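Local coordinates for protein terminase, large subunit (Enterobacteria phage P22, PDB 4DKW) that drives ATP-powered packaging of viral DNA into empty capsids and, through the nuclease domain described here, cuts the genome to start and end packaging, at residues Trp71-Trp85 and Asp106-Phe118. Sequence-based numbering, arbitrary orientation.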
loop_
_atom_site.group_PDB
_atom_site.type_symbol
_atom_site.label_atom_id
_atom_site.label_comp_id
_atom_site.label_asym_id
_atom_site.label_seq_id
_atom_site.Cartn_x
_atom_site.Cartn_y
_atom_site.Cartn_z
ATOM N N TRP A 71 8.361 -9.184 -9.381
ATOM C CA TRP A 71 7.780 -8.949 -10.700
ATOM C C TRP A 71 7.154 -10.206 -11.298
ATOM O O TRP A 71 6.070 -10.152 -11.861
ATOM C CB TRP A 71 8.827 -8.373 -11.659
ATOM C CG TRP A 71 8.299 -8.131 -13.048
ATOM C CD1 TRP A 71 8.606 -8.839 -14.179
ATOM C CD2 TRP A 71 7.366 -7.117 -13.452
ATOM N NE1 TRP A 71 7.926 -8.322 -15.260
ATOM C CE2 TRP A 71 7.159 -7.269 -14.841
ATOM C CE3 TRP A 71 6.690 -6.095 -12.775
ATOM C CZ2 TRP A 71 6.298 -6.438 -15.561
ATOM C CZ3 TRP A 71 5.839 -5.271 -13.495
ATOM C CH2 TRP A 71 5.653 -5.444 -14.872
ATOM N N GLY A 72 7.832 -11.339 -11.170
ATOM C CA GLY A 72 7.261 -12.595 -11.625
ATOM C C GLY A 72 5.985 -12.982 -10.892
ATOM O O GLY A 72 5.097 -13.611 -11.465
ATOM N N ALA A 73 5.883 -12.595 -9.626
ATOM C CA ALA A 73 4.726 -12.953 -8.809
ATOM C C ALA A 73 3.507 -12.045 -9.007
ATOM O O ALA A 73 2.380 -12.471 -8.738
ATOM C CB ALA A 73 5.107 -13.003 -7.335
ATOM N N VAL A 74 3.716 -10.806 -9.457
ATOM C CA VAL A 74 2.608 -9.845 -9.518
ATOM C C VAL A 74 2.411 -9.161 -10.869
ATOM O O VAL A 74 1.478 -8.372 -11.019
ATOM C CB VAL A 74 2.733 -8.723 -8.446
ATOM C CG1 VAL A 74 2.938 -9.319 -7.057
ATOM C CG2 VAL A 74 3.850 -7.766 -8.795
ATOM N N LYS A 75 3.270 -9.445 -11.848
ATOM C CA LYS A 75 3.228 -8.698 -13.115
ATOM C C LYS A 75 1.899 -8.791 -13.856
ATOM O O LYS A 75 1.566 -7.892 -14.630
ATOM C CB LYS A 75 4.370 -9.088 -14.061
ATOM C CG LYS A 75 4.376 -10.534 -14.511
ATOM C CD LYS A 75 5.618 -10.813 -15.336
ATOM C CE LYS A 75 5.698 -12.268 -15.756
ATOM N NZ LYS A 75 4.545 -12.637 -16.618
ATOM N N SER A 76 1.147 -9.864 -13.616
ATOM C CA SER A 76 -0.153 -10.042 -14.261
ATOM C C SER A 76 -1.100 -8.887 -13.948
ATOM O O SER A 76 -1.860 -8.452 -14.818
ATOM C CB SER A 76 -0.794 -11.390 -13.890
ATOM O OG SER A 76 -0.936 -11.541 -12.487
ATOM N N TRP A 77 -1.046 -8.386 -12.711
ATOM C CA TRP A 77 -1.846 -7.221 -12.328
ATOM C C TRP A 77 -1.048 -5.912 -12.184
ATOM O O TRP A 77 -1.611 -4.814 -12.317
ATOM C CB TRP A 77 -2.723 -7.494 -11.082
ATOM C CG TRP A 77 -2.047 -8.139 -9.890
ATOM C CD1 TRP A 77 -1.940 -9.480 -9.633
ATOM C CD2 TRP A 77 -1.423 -7.472 -8.777
ATOM N NE1 TRP A 77 -1.278 -9.685 -8.443
ATOM C CE2 TRP A 77 -0.953 -8.472 -7.897
ATOM C CE3 TRP A 77 -1.210 -6.129 -8.441
ATOM C CZ2 TRP A 77 -0.289 -8.168 -6.706
ATOM C CZ3 TRP A 77 -0.550 -5.833 -7.255
ATOM C CH2 TRP A 77 -0.093 -6.846 -6.409
ATOM N N ALA A 78 0.255 -6.027 -11.933
ATOM C CA ALA A 78 1.099 -4.857 -11.694
ATOM C C ALA A 78 1.596 -4.191 -12.980
ATOM O O ALA A 78 2.079 -3.067 -12.948
ATOM C CB ALA A 78 2.277 -5.232 -10.801
ATOM N N ASN A 79 1.485 -4.891 -14.105
ATOM C CA ASN A 79 2.017 -4.401 -15.373
ATOM C C ASN A 79 1.474 -3.026 -15.774
ATOM O O ASN A 79 0.260 -2.831 -15.844
ATOM C CB ASN A 79 1.756 -5.423 -16.482
ATOM C CG ASN A 79 2.546 -5.137 -17.736
ATOM O OD1 ASN A 79 3.663 -4.625 -17.682
ATOM N ND2 ASN A 79 1.968 -5.470 -18.877
ATOM N N LYS A 80 2.392 -2.090 -16.017
ATOM C CA LYS A 80 2.091 -0.724 -16.472
ATOM C C LYS A 80 1.451 0.196 -15.427
ATOM O O LYS A 80 1.163 1.357 -15.716
ATOM C CB LYS A 80 1.264 -0.732 -17.767
ATOM C CG LYS A 80 2.070 -0.988 -19.019
ATOM C CD LYS A 80 1.546 -2.202 -19.770
ATOM C CE LYS A 80 0.063 -2.075 -20.088
ATOM N NZ LYS A 80 -0.461 -3.241 -20.861
ATOM N N ILE A 81 1.242 -0.305 -14.214
ATOM C CA ILE A 81 0.629 0.499 -13.152
ATOM C C ILE A 81 1.699 1.275 -12.380
ATOM O O ILE A 81 2.683 0.680 -11.938
ATOM C CB ILE A 81 -0.134 -0.397 -12.161
ATOM C CG1 ILE A 81 -1.087 -1.336 -12.908
ATOM C CG2 ILE A 81 -0.848 0.441 -11.134
ATOM C CD1 ILE A 81 -2.036 -0.636 -13.874
ATOM N N PRO A 82 1.523 2.602 -12.221
ATOM C CA PRO A 82 2.514 3.399 -11.478
ATOM C C PRO A 82 2.677 2.867 -10.056
ATOM O O PRO A 82 1.685 2.460 -9.443
ATOM C CB PRO A 82 1.895 4.801 -11.441
ATOM C CG PRO A 82 0.846 4.802 -12.504
ATOM C CD PRO A 82 0.354 3.404 -12.620
ATOM N N VAL A 83 3.902 2.859 -9.544
ATOM C CA VAL A 83 4.172 2.294 -8.225
ATOM C C VAL A 83 4.707 3.332 -7.246
ATOM O O VAL A 83 5.719 3.985 -7.513
ATOM C CB VAL A 83 5.188 1.138 -8.309
ATOM C CG1 VAL A 83 5.483 0.571 -6.922
ATOM C CG2 VAL A 83 4.671 0.056 -9.235
ATOM N N ALA A 84 4.016 3.491 -6.118
ATOM C CA ALA A 84 4.490 4.357 -5.033
ATOM C C ALA A 84 5.450 3.557 -4.151
ATOM O O ALA A 84 5.311 2.343 -4.027
ATOM C CB ALA A 84 3.307 4.902 -4.207
ATOM N N TRP A 85 6.433 4.228 -3.561
ATOM C CA TRP A 85 7.455 3.543 -2.780
ATOM C C TRP A 85 8.095 4.490 -1.767
ATOM O O TRP A 85 8.107 5.704 -1.975
ATOM C CB TRP A 85 8.512 2.956 -3.710
ATOM C CG TRP A 85 9.013 3.919 -4.716
ATOM C CD1 TRP A 85 8.509 4.146 -5.955
ATOM C CD2 TRP A 85 10.137 4.790 -4.569
ATOM N NE1 TRP A 85 9.250 5.119 -6.599
ATOM C CE2 TRP A 85 10.256 5.527 -5.766
ATOM C CE3 TRP A 85 11.050 5.022 -3.540
ATOM C CZ2 TRP A 85 11.256 6.478 -5.955
ATOM C CZ3 TRP A 85 12.037 5.959 -3.729
ATOM C CH2 TRP A 85 12.134 6.677 -4.930
ATOM N N ASP A 106 14.104 -1.801 -13.090
ATOM C CA ASP A 106 14.847 -2.642 -14.027
ATOM C C ASP A 106 14.168 -3.994 -14.165
ATOM O O ASP A 106 14.267 -4.640 -15.209
ATOM C CB ASP A 106 16.304 -2.826 -13.579
ATOM C CG ASP A 106 17.139 -1.566 -13.759
ATOM O OD1 ASP A 106 16.721 -0.670 -14.527
ATOM O OD2 ASP A 106 18.221 -1.480 -13.137
ATOM N N ALA A 107 13.481 -4.406 -13.103
ATOM C CA ALA A 107 12.752 -5.671 -13.078
ATOM C C ALA A 107 11.436 -5.587 -13.855
ATOM O O ALA A 107 10.834 -6.609 -14.182
ATOM C CB ALA A 107 12.498 -6.112 -11.640
ATOM N N GLY A 108 10.989 -4.371 -14.146
ATOM C CA GLY A 108 9.820 -4.186 -14.988
ATOM C C GLY A 108 8.713 -3.322 -14.400
ATOM O O GLY A 108 7.760 -2.948 -15.092
ATOM N N PHE A 109 8.818 -3.008 -13.118
ATOM C CA PHE A 109 7.792 -2.200 -12.487
ATOM C C PHE A 109 7.844 -0.753 -12.978
ATOM O O PHE A 109 8.928 -0.207 -13.230
ATOM C CB PHE A 109 7.958 -2.206 -10.975
ATOM C CG PHE A 109 7.646 -3.520 -10.315
ATOM C CD1 PHE A 109 6.333 -3.883 -10.042
ATOM C CD2 PHE A 109 8.667 -4.376 -9.924
ATOM C CE1 PHE A 109 6.041 -5.083 -9.419
ATOM C CE2 PHE A 109 8.380 -5.581 -9.299
ATOM C CZ PHE A 109 7.067 -5.931 -9.047
ATOM N N SER A 110 6.669 -0.135 -13.101
ATOM C CA SER A 110 6.577 1.282 -13.438
ATOM C C SER A 110 6.696 2.140 -12.177
ATOM O O SER A 110 5.728 2.726 -11.691
ATOM C CB SER A 110 5.270 1.564 -14.177
ATOM O OG SER A 110 5.136 0.693 -15.288
ATOM N N MET A 111 7.905 2.194 -11.645
ATOM C CA MET A 111 8.178 2.916 -10.419
ATOM C C MET A 111 8.049 4.422 -10.641
ATOM O O MET A 111 8.567 4.952 -11.614
ATOM C CB MET A 111 9.569 2.526 -9.929
ATOM C CG MET A 111 9.658 1.027 -9.630
ATOM S SD MET A 111 8.980 0.734 -8.016
ATOM C CE MET A 111 8.463 -0.958 -7.991
ATOM N N LEU A 112 7.319 5.096 -9.755
ATOM C CA LEU A 112 7.175 6.549 -9.824
ATOM C C LEU A 112 8.528 7.235 -9.551
ATOM O O LEU A 112 9.359 6.708 -8.806
ATOM C CB LEU A 112 6.090 7.038 -8.851
ATOM C CG LEU A 112 4.644 6.823 -9.323
ATOM C CD1 LEU A 112 3.632 6.999 -8.194
ATOM C CD2 LEU A 112 4.315 7.760 -10.474
ATOM N N PRO A 113 8.758 8.409 -10.164
ATOM C CA PRO A 113 10.060 9.079 -10.060
ATOM C C PRO A 113 10.479 9.454 -8.644
ATOM O O PRO A 113 11.672 9.398 -8.337
ATOM C CB PRO A 113 9.880 10.342 -10.914
ATOM C CG PRO A 113 8.389 10.512 -11.071
ATOM C CD PRO A 113 7.836 9.126 -11.064
ATOM N N ASP A 114 9.517 9.817 -7.799
ATOM C CA ASP A 114 9.817 10.276 -6.437
ATOM C C ASP A 114 9.160 9.415 -5.347
ATOM O O ASP A 114 8.142 8.748 -5.592
ATOM C CB ASP A 114 9.417 11.744 -6.273
ATOM C CG ASP A 114 10.088 12.648 -7.301
ATOM O OD1 ASP A 114 11.313 12.885 -7.177
ATOM O OD2 ASP A 114 9.390 13.131 -8.225
ATOM N N HIS A 115 9.740 9.428 -4.147
ATOM C CA HIS A 115 9.220 8.652 -3.020
ATOM C C HIS A 115 7.838 9.128 -2.609
ATOM O O HIS A 115 7.424 10.222 -2.984
ATOM C CB HIS A 115 10.185 8.700 -1.817
ATOM C CG HIS A 115 10.184 10.047 -1.092
ATOM N ND1 HIS A 115 10.495 11.195 -1.718
ATOM C CD2 HIS A 115 9.903 10.324 0.189
ATOM C CE1 HIS A 115 10.419 12.199 -0.849
ATOM N NE2 HIS A 115 10.046 11.706 0.309
ATOM N N ALA A 116 7.127 8.300 -1.853
ATOM C CA ALA A 116 5.731 8.575 -1.548
ATOM C C ALA A 116 5.596 9.759 -0.618
ATOM O O ALA A 116 6.125 9.755 0.498
ATOM C CB ALA A 116 5.063 7.343 -0.931
ATOM N N THR A 117 4.886 10.780 -1.088
ATOM C CA THR A 117 4.540 11.927 -0.253
ATOM C C THR A 117 3.072 12.323 -0.428
ATOM O O THR A 117 2.461 12.042 -1.457
ATOM C CB THR A 117 5.430 13.147 -0.573
ATOM O OG1 THR A 117 5.260 13.534 -1.946
ATOM C CG2 THR A 117 6.892 12.827 -0.326
ATOM N N PHE A 118 2.540 13.033 0.560
ATOM C CA PHE A 118 1.284 13.740 0.396
ATOM C C PHE A 118 1.560 14.886 -0.569
ATOM O O PHE A 118 2.714 15.159 -0.892
ATOM C CB PHE A 118 0.791 14.287 1.735
ATOM C CG PHE A 118 0.277 13.232 2.671
ATOM C CD1 PHE A 118 -1.003 12.724 2.528
ATOM C CD2 PHE A 118 1.073 12.750 3.696
ATOM C CE1 PHE A 118 -1.477 11.755 3.389
ATOM C CE2 PHE A 118 0.604 11.781 4.557
ATOM C CZ PHE A 118 -0.673 11.283 4.404
HETATM O O HOH W 1 4.264 -1.400 -12.244
HETATM O O HOH W 2 5.037 -2.169 -15.246
#
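Val83 N donates to Ser110 O at 2.8 Å, and Leu112 N returns a straighter bond to Val83 O (3.0 Å, 167° at the hydrogen). They pair strand 82-84 in parallel with the short strand 110-111, the two joined through helix 97-107 as a beta-alpha-beta unit of the RNase H-like nuclease domain. Past the strands, Ala116 N reaches Trp85 O over 2.8 Å, while the Trp85 indole spends its N-H on the main chain: NE1 lies 2.7 Å from Leu112 O, an acceptor close to the indole plane. That bond and His115 CA, seated over one face of the six-membered ring, help hold the indole, which Glu98 and Lys101 of helix 97-107 also touch. The Trp85 side chain is about 8 Å from that of Asp33, a catalytic magnesium ligand. At the other end two waters bridge the segments, one joining Ala78 O and Ile81 O to Ser110 N, the other Lys80 N to Gly108 O and Ser110 OG. Beyond them helix 67-78 packs against the end of helix 97-107 and the residues that follow it. Gly108, closing helix 97-107 in a Schellman motif, lays its CA over the Trp71 six-membered ring, while Lys75 CB covers the opposite face. With CG anti to the backbone N (chi1 179°), Trp71 turns its edge into the face of Phe109 in a T-shaped stack, planes at 81°. Val74 CG2 touches the Phe109 rim, and Trp71 CE3 sits over the centre of the phenyl ring, 3.5 Å from Phe109 CD1.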